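Local coordinates for cell cycle serine/threonine-protein kinase CDC5/MSD2 (Saccharomyces cerevisiae, PDB 6MF4) that phosphorylates serine and threonine residues of mitotic proteins to drive mitotic exit, its polo-box domain, the part described here, recognising phosphorylated partners, at residues E192-K195 against D196-F199; L133-A136 against E137-W140; I231-G234 against G235-V238; V170-F173 against F174-M178. All blocks are in the same frame, centred on the assembly; numbering follows the deposited sequence.

Contact 1: E192-K195 against D196-F199. With ZN (zinc ion), chain C.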
# COMPACT_ATOMS: atom_id res chain seq x y z
N GLU A 192 1.16 -2.59 -21.69
CA GLU A 192 0.59 -3.78 -21.06
C GLU A 192 1.43 -4.31 -19.90
O GLU A 192 0.90 -4.74 -18.88
CB GLU A 192 0.40 -4.90 -22.10
CG GLU A 192 -0.82 -4.71 -23.00
CD GLU A 192 -0.57 -3.77 -24.17
OE1 GLU A 192 0.58 -3.32 -24.36
OE2 GLU A 192 -1.54 -3.49 -24.91
N TYR A 193 2.74 -4.24 -20.06
CA TYR A 193 3.68 -4.77 -19.07
C TYR A 193 3.71 -3.95 -17.78
O TYR A 193 4.19 -4.44 -16.76
CB TYR A 193 5.08 -4.83 -19.69
CG TYR A 193 6.07 -5.74 -18.99
CD1 TYR A 193 5.88 -7.12 -18.96
CD2 TYR A 193 7.23 -5.23 -18.41
CE1 TYR A 193 6.80 -7.96 -18.35
CE2 TYR A 193 8.16 -6.06 -17.80
CZ TYR A 193 7.94 -7.42 -17.78
OH TYR A 193 8.85 -8.24 -17.16
N HIS A 194 3.17 -2.73 -17.83
CA HIS A 194 3.31 -1.78 -16.73
C HIS A 194 2.00 -1.24 -16.17
O HIS A 194 2.01 -0.50 -15.19
CB HIS A 194 4.16 -0.59 -17.18
CG HIS A 194 5.59 -0.95 -17.44
ND1 HIS A 194 6.41 -1.49 -16.47
CD2 HIS A 194 6.34 -0.86 -18.56
CE1 HIS A 194 7.61 -1.71 -16.98
NE2 HIS A 194 7.59 -1.33 -18.25
N LYS A 195 0.88 -1.61 -16.77
CA LYS A 195 -0.37 -0.91 -16.47
C LYS A 195 -0.85 -1.17 -15.04
O LYS A 195 -1.60 -0.37 -14.49
CB LYS A 195 -1.46 -1.30 -17.47
CG LYS A 195 -2.10 -2.65 -17.25
CD LYS A 195 -3.02 -2.96 -18.41
CE LYS A 195 -3.81 -4.24 -18.20
NZ LYS A 195 -4.52 -4.63 -19.44
N ASP A 196 -0.38 -2.26 -14.44
CA ASP A 196 -0.74 -2.60 -13.06
C ASP A 196 0.40 -2.32 -12.08
O ASP A 196 0.38 -2.78 -10.94
CB ASP A 196 -1.16 -4.07 -12.95
CG ASP A 196 -2.52 -4.34 -13.59
OD1 ASP A 196 -3.42 -3.49 -13.45
OD2 ASP A 196 -2.68 -5.40 -14.22
N ASP A 197 1.40 -1.56 -12.53
CA ASP A 197 2.56 -1.28 -11.68
C ASP A 197 2.15 -0.41 -10.50
O ASP A 197 1.32 0.48 -10.63
CB ASP A 197 3.67 -0.60 -12.48
CG ASP A 197 4.44 -1.57 -13.37
OD1 ASP A 197 3.99 -2.73 -13.52
OD2 ASP A 197 5.48 -1.17 -13.93
N VAL A 198 2.77 -0.68 -9.35
CA VAL A 198 2.44 -0.02 -8.10
C VAL A 198 3.72 0.20 -7.29
O VAL A 198 4.64 -0.62 -7.36
CB VAL A 198 1.45 -0.87 -7.27
CG1 VAL A 198 1.27 -0.31 -5.87
CG2 VAL A 198 0.12 -0.98 -7.98
N PHE A 199 3.78 1.30 -6.55
CA PHE A 199 4.86 1.51 -5.59
C PHE A 199 4.30 2.03 -4.27
O PHE A 199 3.13 2.42 -4.18
CB PHE A 199 5.92 2.48 -6.15
CG PHE A 199 5.48 3.92 -6.18
CD1 PHE A 199 4.60 4.38 -7.14
CD2 PHE A 199 5.99 4.83 -5.26
CE1 PHE A 199 4.21 5.71 -7.17
CE2 PHE A 199 5.61 6.16 -5.29
CZ PHE A 199 4.72 6.59 -6.25
ZN ZN C . 9.17 -1.67 -19.44
O HOH W 1 0.69 -5.04 -16.20
O HOH W 2 -0.28 1.37 -12.64
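His194 and Asp197 meet across a tight reversal, and the histidine is best followed outward from its backbone. Its CB lies 3.6 Å from Asp197 OD2. CG stands beside the backbone N (chi1 -68°), which brings the ND1 edge of the ring to the aspartate. ND1 donates to Asp197 OD2 over 2.7 Å, with an N-H...O angle of 152°; the oxygen is met on its syn side but well out of the carboxylate plane, and ring and carboxylate planes stand 85° apart. At the far edge of the ring NE2 binds the zinc ion at 2.0 Å, while Tyr193 CD2 lies over one face, toward the rim. Histidine suits this place because its two nitrogens can serve a metal and a carboxylate. The carboxylate fixes the rotation of the ring and probably makes NE2 a stronger donor to the metal. Here Asp197 OD2 sits behind the histidine and accepts Trp140 NE1; Asp197 has itself been seen as a zinc ligand in this protein. The type I turn from His194 to Asp197 is closed by Asp197 N on His194 O at 2.9 Å. Glu138 and His154 complete the metal's protein ligands; carboxylate-histidine-zinc groupings are common in zinc sites.

Contact 2: L133-A136 against E137-W140; sequences LADA and EEFW. With ZN (zinc ion), chain C.
Leu133 CD1 lies 3.8 Å from Trp140 CD1, approaching the indole obliquely, while the indole's other neighbours are aromatic: His194 and His154 meet it edge-to-face, and Phe188 packs against it with inclined planes. The two carboxylates of Asp135 and Glu138 are set nearly square to each other, 88° apart. Residues 133-137 form the bend between strands 129-132 and 138-145 in the antiparallel sheet of the first polo box. A type I turn runs from Leu133 to Ala136, and Ala136 has a positive phi (59°), a left-handed conformation that leads the chain into the next strand. Leu133 N donates to Glu138 O at 3.0 Å, joining the two sides of the bend.

Asp135 does what a short carboxylate does well in a turn. With CG lodged between backbone N and carbonyl carbon (chi1 56°), OD1 folds back to accept from two successive amides, Glu137 N at 2.8 Å and Glu138 N at 3.0 Å, both from the same face of the carboxylate. The first donor lies well above that plane; the second is on the syn side, less far out of it. Asp135 OD2 is hydrogen-bonded to Tyr193 OH. Glu138, with an acidic group on a longer stem, reaches out from the strand to the zinc ion, which His154 and His194 also bind. Only OE1 is a ligand, at 2.0 Å, and OE2 stays 2.8 Å from the metal.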
# COMPACT_ATOMS: atom_id res chain seq x y z
N LEU A 133 11.72 -4.17 -11.08
CA LEU A 133 10.75 -5.18 -11.50
C LEU A 133 11.30 -6.58 -11.27
O LEU A 133 12.51 -6.80 -11.24
CB LEU A 133 10.36 -5.00 -12.97
CG LEU A 133 9.24 -4.00 -13.22
CD1 LEU A 133 9.75 -2.58 -13.08
CD2 LEU A 133 8.60 -4.20 -14.58
N ALA A 134 10.39 -7.53 -11.10
CA ALA A 134 10.75 -8.90 -10.79
C ALA A 134 11.57 -9.54 -11.91
O ALA A 134 12.25 -10.54 -11.68
CB ALA A 134 9.49 -9.71 -10.53
N ASP A 135 11.51 -8.97 -13.10
CA ASP A 135 12.23 -9.55 -14.24
C ASP A 135 13.74 -9.33 -14.13
O ASP A 135 14.52 -9.90 -14.89
CB ASP A 135 11.70 -8.99 -15.56
CG ASP A 135 11.76 -7.47 -15.64
OD1 ASP A 135 12.62 -6.85 -14.99
OD2 ASP A 135 10.95 -6.89 -16.39
N ALA A 136 14.15 -8.50 -13.16
CA ALA A 136 15.56 -8.20 -12.94
C ALA A 136 16.22 -7.58 -14.17
O ALA A 136 17.42 -7.74 -14.38
CB ALA A 136 16.32 -9.46 -12.52
N GLU A 137 15.44 -6.86 -14.98
CA GLU A 137 15.99 -6.14 -16.13
C GLU A 137 15.49 -4.70 -16.22
O GLU A 137 16.21 -3.83 -16.73
CB GLU A 137 15.67 -6.88 -17.44
CG GLU A 137 15.90 -6.08 -18.74
CD GLU A 137 17.32 -5.53 -18.89
OE1 GLU A 137 17.57 -4.82 -19.90
OE2 GLU A 137 18.18 -5.79 -18.03
N GLU A 138 14.28 -4.44 -15.74
CA GLU A 138 13.72 -3.09 -15.81
C GLU A 138 13.52 -2.49 -14.42
O GLU A 138 13.27 -3.21 -13.45
CB GLU A 138 12.38 -3.10 -16.54
CG GLU A 138 12.43 -3.71 -17.94
CD GLU A 138 11.34 -3.19 -18.84
OE1 GLU A 138 10.22 -2.94 -18.35
OE2 GLU A 138 11.60 -3.02 -20.06
N PHE A 139 13.62 -1.17 -14.32
CA PHE A 139 13.25 -0.48 -13.09
C PHE A 139 12.70 0.91 -13.39
O PHE A 139 12.94 1.48 -14.45
CB PHE A 139 14.45 -0.39 -12.13
CG PHE A 139 15.53 0.57 -12.54
CD1 PHE A 139 16.57 0.16 -13.36
CD2 PHE A 139 15.53 1.88 -12.09
CE1 PHE A 139 17.58 1.04 -13.72
CE2 PHE A 139 16.53 2.77 -12.45
CZ PHE A 139 17.56 2.34 -13.28
N TRP A 140 11.91 1.40 -12.44
CA TRP A 140 11.43 2.78 -12.43
C TRP A 140 12.21 3.60 -11.42
O TRP A 140 12.44 3.15 -10.30
CB TRP A 140 9.95 2.86 -12.05
CG TRP A 140 9.00 2.22 -12.99
CD1 TRP A 140 8.41 1.00 -12.86
CD2 TRP A 140 8.49 2.78 -14.20
NE1 TRP A 140 7.57 0.76 -13.92
CE2 TRP A 140 7.60 1.84 -14.76
CE3 TRP A 140 8.70 3.99 -14.87
CZ2 TRP A 140 6.93 2.07 -15.96
CZ3 TRP A 140 8.02 4.22 -16.06
CH2 TRP A 140 7.15 3.26 -16.59
ZN ZN C . 9.17 -1.67 -19.44

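Contact 3: I231-G234 against G235-V238; sequences ISDG and GKLV
Ile231 packs closely against the turn and the returning strand: its CG2 methyl lies 3.5 Å from Gly235 CA, and its CD1 touches Val238 CG2 at 3.9 Å. Branched aliphatic side chains suit this face of the sheet, where Val238 also meets Leu252 and Val255. On the face of Ser232 and Leu237, the serine's small OG fits against Leu237 CB, and Leu237 CD1 reaches Asp233 CB, with Pro91 beyond.

The backbone is that of a beta hairpin of the second polo box, joining strands 228-232 and 237-241 through a type I' turn from Asp233 to Lys236. Ser232 and Leu237 form a hydrogen-bonded pair, Ser232 N to Leu237 O at 3.0 Å and Leu237 N to Ser232 O at 3.1 Å. Opposite Ser232 the returning strand carries an extra residue, Lys236 beside Leu237, making a classic beta bulge. Both glycines have positive phi, 86° at Gly235, a backbone shape that suits a residue without a side chain.

The outer side is polar and more exposed, and its side-chain salt bridge is long. Lys236 bends at its last two torsions, bringing NZ back to Asp233 O at 3.0 Å. That oxygen also accepts Lys236 N, the two donors arriving from opposite faces of its carbonyl plane. Asp233 OD1 lies 3.6 Å from Lys236 NZ in that bridge, and a water links the ammonium group to Gly234 O.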
# COMPACT_ATOMS: atom_id res chain seq x y z
N ILE A 231 -7.36 -2.83 2.26
CA ILE A 231 -8.58 -2.15 1.83
C ILE A 231 -8.37 -1.56 0.44
O ILE A 231 -7.42 -0.80 0.21
CB ILE A 231 -8.96 -1.02 2.81
CG1 ILE A 231 -9.08 -1.55 4.25
CG2 ILE A 231 -10.26 -0.35 2.38
CD1 ILE A 231 -10.18 -2.59 4.46
N SER A 232 -9.25 -1.90 -0.50
CA SER A 232 -9.13 -1.42 -1.87
C SER A 232 -10.47 -0.99 -2.45
O SER A 232 -11.51 -1.14 -1.81
CB SER A 232 -8.50 -2.50 -2.76
OG SER A 232 -9.30 -3.68 -2.79
N ASP A 233 -10.41 -0.47 -3.67
CA ASP A 233 -11.59 0.02 -4.36
C ASP A 233 -12.34 1.05 -3.52
O ASP A 233 -13.55 0.94 -3.30
CB ASP A 233 -12.51 -1.15 -4.73
CG ASP A 233 -13.58 -0.75 -5.74
OD1 ASP A 233 -13.43 0.30 -6.39
OD2 ASP A 233 -14.56 -1.50 -5.88
N GLY A 234 -11.60 2.04 -3.03
CA GLY A 234 -12.19 3.14 -2.29
C GLY A 234 -12.93 2.69 -1.06
O GLY A 234 -13.98 3.24 -0.73
N GLY A 235 -12.40 1.68 -0.37
CA GLY A 235 -13.00 1.23 0.88
C GLY A 235 -14.10 0.20 0.73
O GLY A 235 -14.70 -0.21 1.73
N LYS A 236 -14.38 -0.24 -0.50
CA LYS A 236 -15.48 -1.17 -0.75
C LYS A 236 -15.08 -2.63 -0.62
O LYS A 236 -15.93 -3.49 -0.41
CB LYS A 236 -16.07 -0.93 -2.14
CG LYS A 236 -16.76 0.40 -2.30
CD LYS A 236 -17.49 0.46 -3.63
CE LYS A 236 -17.39 1.82 -4.28
NZ LYS A 236 -15.98 2.17 -4.63
N LEU A 237 -13.79 -2.92 -0.77
CA LEU A 237 -13.29 -4.29 -0.71
C LEU A 237 -12.30 -4.45 0.43
O LEU A 237 -11.48 -3.57 0.68
CB LEU A 237 -12.61 -4.69 -2.02
CG LEU A 237 -13.47 -4.78 -3.28
CD1 LEU A 237 -12.58 -4.96 -4.49
CD2 LEU A 237 -14.48 -5.92 -3.17
N VAL A 238 -12.39 -5.58 1.13
CA VAL A 238 -11.41 -5.94 2.14
C VAL A 238 -10.79 -7.28 1.76
O VAL A 238 -11.48 -8.23 1.38
CB VAL A 238 -12.03 -6.02 3.55
CG1 VAL A 238 -13.23 -6.96 3.58
CG2 VAL A 238 -10.98 -6.45 4.58
O HOH W 3 -15.88 4.29 -2.28

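Contact 4: V170-F173 against F174-M178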
# COMPACT_ATOMS: atom_id res chain seq x y z
N VAL A 170 22.41 -0.03 -3.77
CA VAL A 170 21.55 -0.22 -2.61
C VAL A 170 20.41 -1.17 -2.96
O VAL A 170 20.06 -2.05 -2.18
CB VAL A 170 20.97 1.12 -2.10
CG1 VAL A 170 19.90 0.90 -1.02
CG2 VAL A 170 22.08 1.99 -1.56
N VAL A 171 19.84 -1.00 -4.15
CA VAL A 171 18.76 -1.88 -4.60
C VAL A 171 19.26 -3.33 -4.68
O VAL A 171 18.55 -4.26 -4.32
CB VAL A 171 18.21 -1.43 -5.97
CG1 VAL A 171 17.33 -2.52 -6.59
CG2 VAL A 171 17.41 -0.15 -5.82
N ASP A 172 20.50 -3.50 -5.13
CA ASP A 172 21.12 -4.82 -5.22
C ASP A 172 21.25 -5.45 -3.84
O ASP A 172 20.99 -6.65 -3.68
CB ASP A 172 22.49 -4.72 -5.90
CG ASP A 172 23.22 -6.05 -5.95
OD1 ASP A 172 22.74 -6.95 -6.67
OD2 ASP A 172 24.27 -6.18 -5.28
N PHE A 173 21.63 -4.65 -2.85
CA PHE A 173 21.70 -5.14 -1.48
C PHE A 173 20.36 -5.70 -1.03
O PHE A 173 20.28 -6.79 -0.46
CB PHE A 173 22.14 -4.02 -0.52
CG PHE A 173 22.00 -4.39 0.93
CD1 PHE A 173 23.02 -5.04 1.60
CD2 PHE A 173 20.84 -4.08 1.63
CE1 PHE A 173 22.89 -5.38 2.93
CE2 PHE A 173 20.70 -4.43 2.96
CZ PHE A 173 21.73 -5.08 3.61
N PHE A 174 19.28 -4.97 -1.29
CA PHE A 174 17.97 -5.39 -0.82
C PHE A 174 17.41 -6.53 -1.67
O PHE A 174 16.67 -7.37 -1.16
CB PHE A 174 17.01 -4.20 -0.79
CG PHE A 174 17.23 -3.30 0.39
CD1 PHE A 174 16.97 -3.76 1.68
CD2 PHE A 174 17.72 -2.02 0.24
CE1 PHE A 174 17.17 -2.95 2.77
CE2 PHE A 174 17.93 -1.20 1.33
CZ PHE A 174 17.65 -1.67 2.60
N ALA A 175 17.79 -6.61 -2.94
CA ALA A 175 17.41 -7.75 -3.77
C ALA A 175 17.98 -9.04 -3.19
O ALA A 175 17.29 -10.07 -3.13
CB ALA A 175 17.88 -7.55 -5.21
N LYS A 176 19.23 -8.99 -2.75
CA LYS A 176 19.87 -10.13 -2.10
C LYS A 176 19.20 -10.45 -0.78
O LYS A 176 18.95 -11.61 -0.45
CB LYS A 176 21.35 -9.86 -1.89
CG LYS A 176 22.16 -9.85 -3.17
CD LYS A 176 23.54 -9.25 -2.97
CE LYS A 176 24.36 -9.34 -4.25
NZ LYS A 176 25.61 -8.53 -4.18
N TYR A 177 18.91 -9.40 -0.01
CA TYR A 177 18.22 -9.55 1.27
C TYR A 177 16.85 -10.21 1.11
O TYR A 177 16.49 -11.10 1.88
CB TYR A 177 18.05 -8.18 1.93
CG TYR A 177 17.16 -8.23 3.15
CD1 TYR A 177 17.67 -8.59 4.39
CD2 TYR A 177 15.81 -7.92 3.06
CE1 TYR A 177 16.85 -8.65 5.51
CE2 TYR A 177 14.99 -7.97 4.17
CZ TYR A 177 15.52 -8.34 5.39
OH TYR A 177 14.70 -8.39 6.49
N MET A 178 16.09 -9.78 0.11
CA MET A 178 14.72 -10.25 -0.08
C MET A 178 14.64 -11.70 -0.55
O MET A 178 13.65 -12.38 -0.29
CB MET A 178 13.99 -9.35 -1.07
CG MET A 178 13.67 -7.96 -0.53
SD MET A 178 12.53 -7.94 0.85
CE MET A 178 12.50 -6.19 1.24
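Two successive turns of helix 165-178 meet here, with Phe173 and Phe174, neighbours in sequence, forming a T-shaped pair. The edge of Phe173 points at the face of Phe174, with CD2 above the centre of that ring; the centroids are 5.0 Å apart and the planes 85° from each other. Different first torsions make this possible: Phe173 CG is anti to its own N (chi1 170°), whereas Phe174 CG sits beside its N (chi1 -77°). Val170, one turn earlier, lies alongside Phe174 and puts CG1 3.7 Å from CE2.

This is the helix of the first polo box that packs across its antiparallel sheet. Phe174 suits the inward side, where its large flat ring reaches Val103, Ser112 and Val122 on three strands. The backbone is held by regular i to i+4 bonds, among them Ala175 N to Val171 O at 2.8 Å, and the small Ala175 methyl lies close over Val171 O.

On the outer flank Asp172 and Lys176 form an i, i+4 salt bridge. Lys176 is extended beyond CG, so the aliphatic chain runs past Asp172 O before NZ donates to Asp172 OD2 over 2.9 Å. The oxygen is met on its syn side, slightly out of the carboxylate plane.

Contacts 1 and 2 build one zinc site from two distant parts of the sequence: their centres are about 11 Å apart, each supplies one ligand, and His154 from strand 149-156 the third. Two probable hydrogen bonds also clasp them, Tyr193 OH with Asp135 OD2 at 2.6 Å and Trp140 NE1 with Asp197 OD2 at 2.8 Å, so the loop after helix 165-178 is tied to the first polo box. Contact 4 belongs to that same polo box, its centre about 13 Å from that of contact 2, but the two do not touch. Contact 3 lies in the second polo box, on the opposite side of the chain's centre from contacts 2 and 4, with centres about 28 Å and 31 Å away.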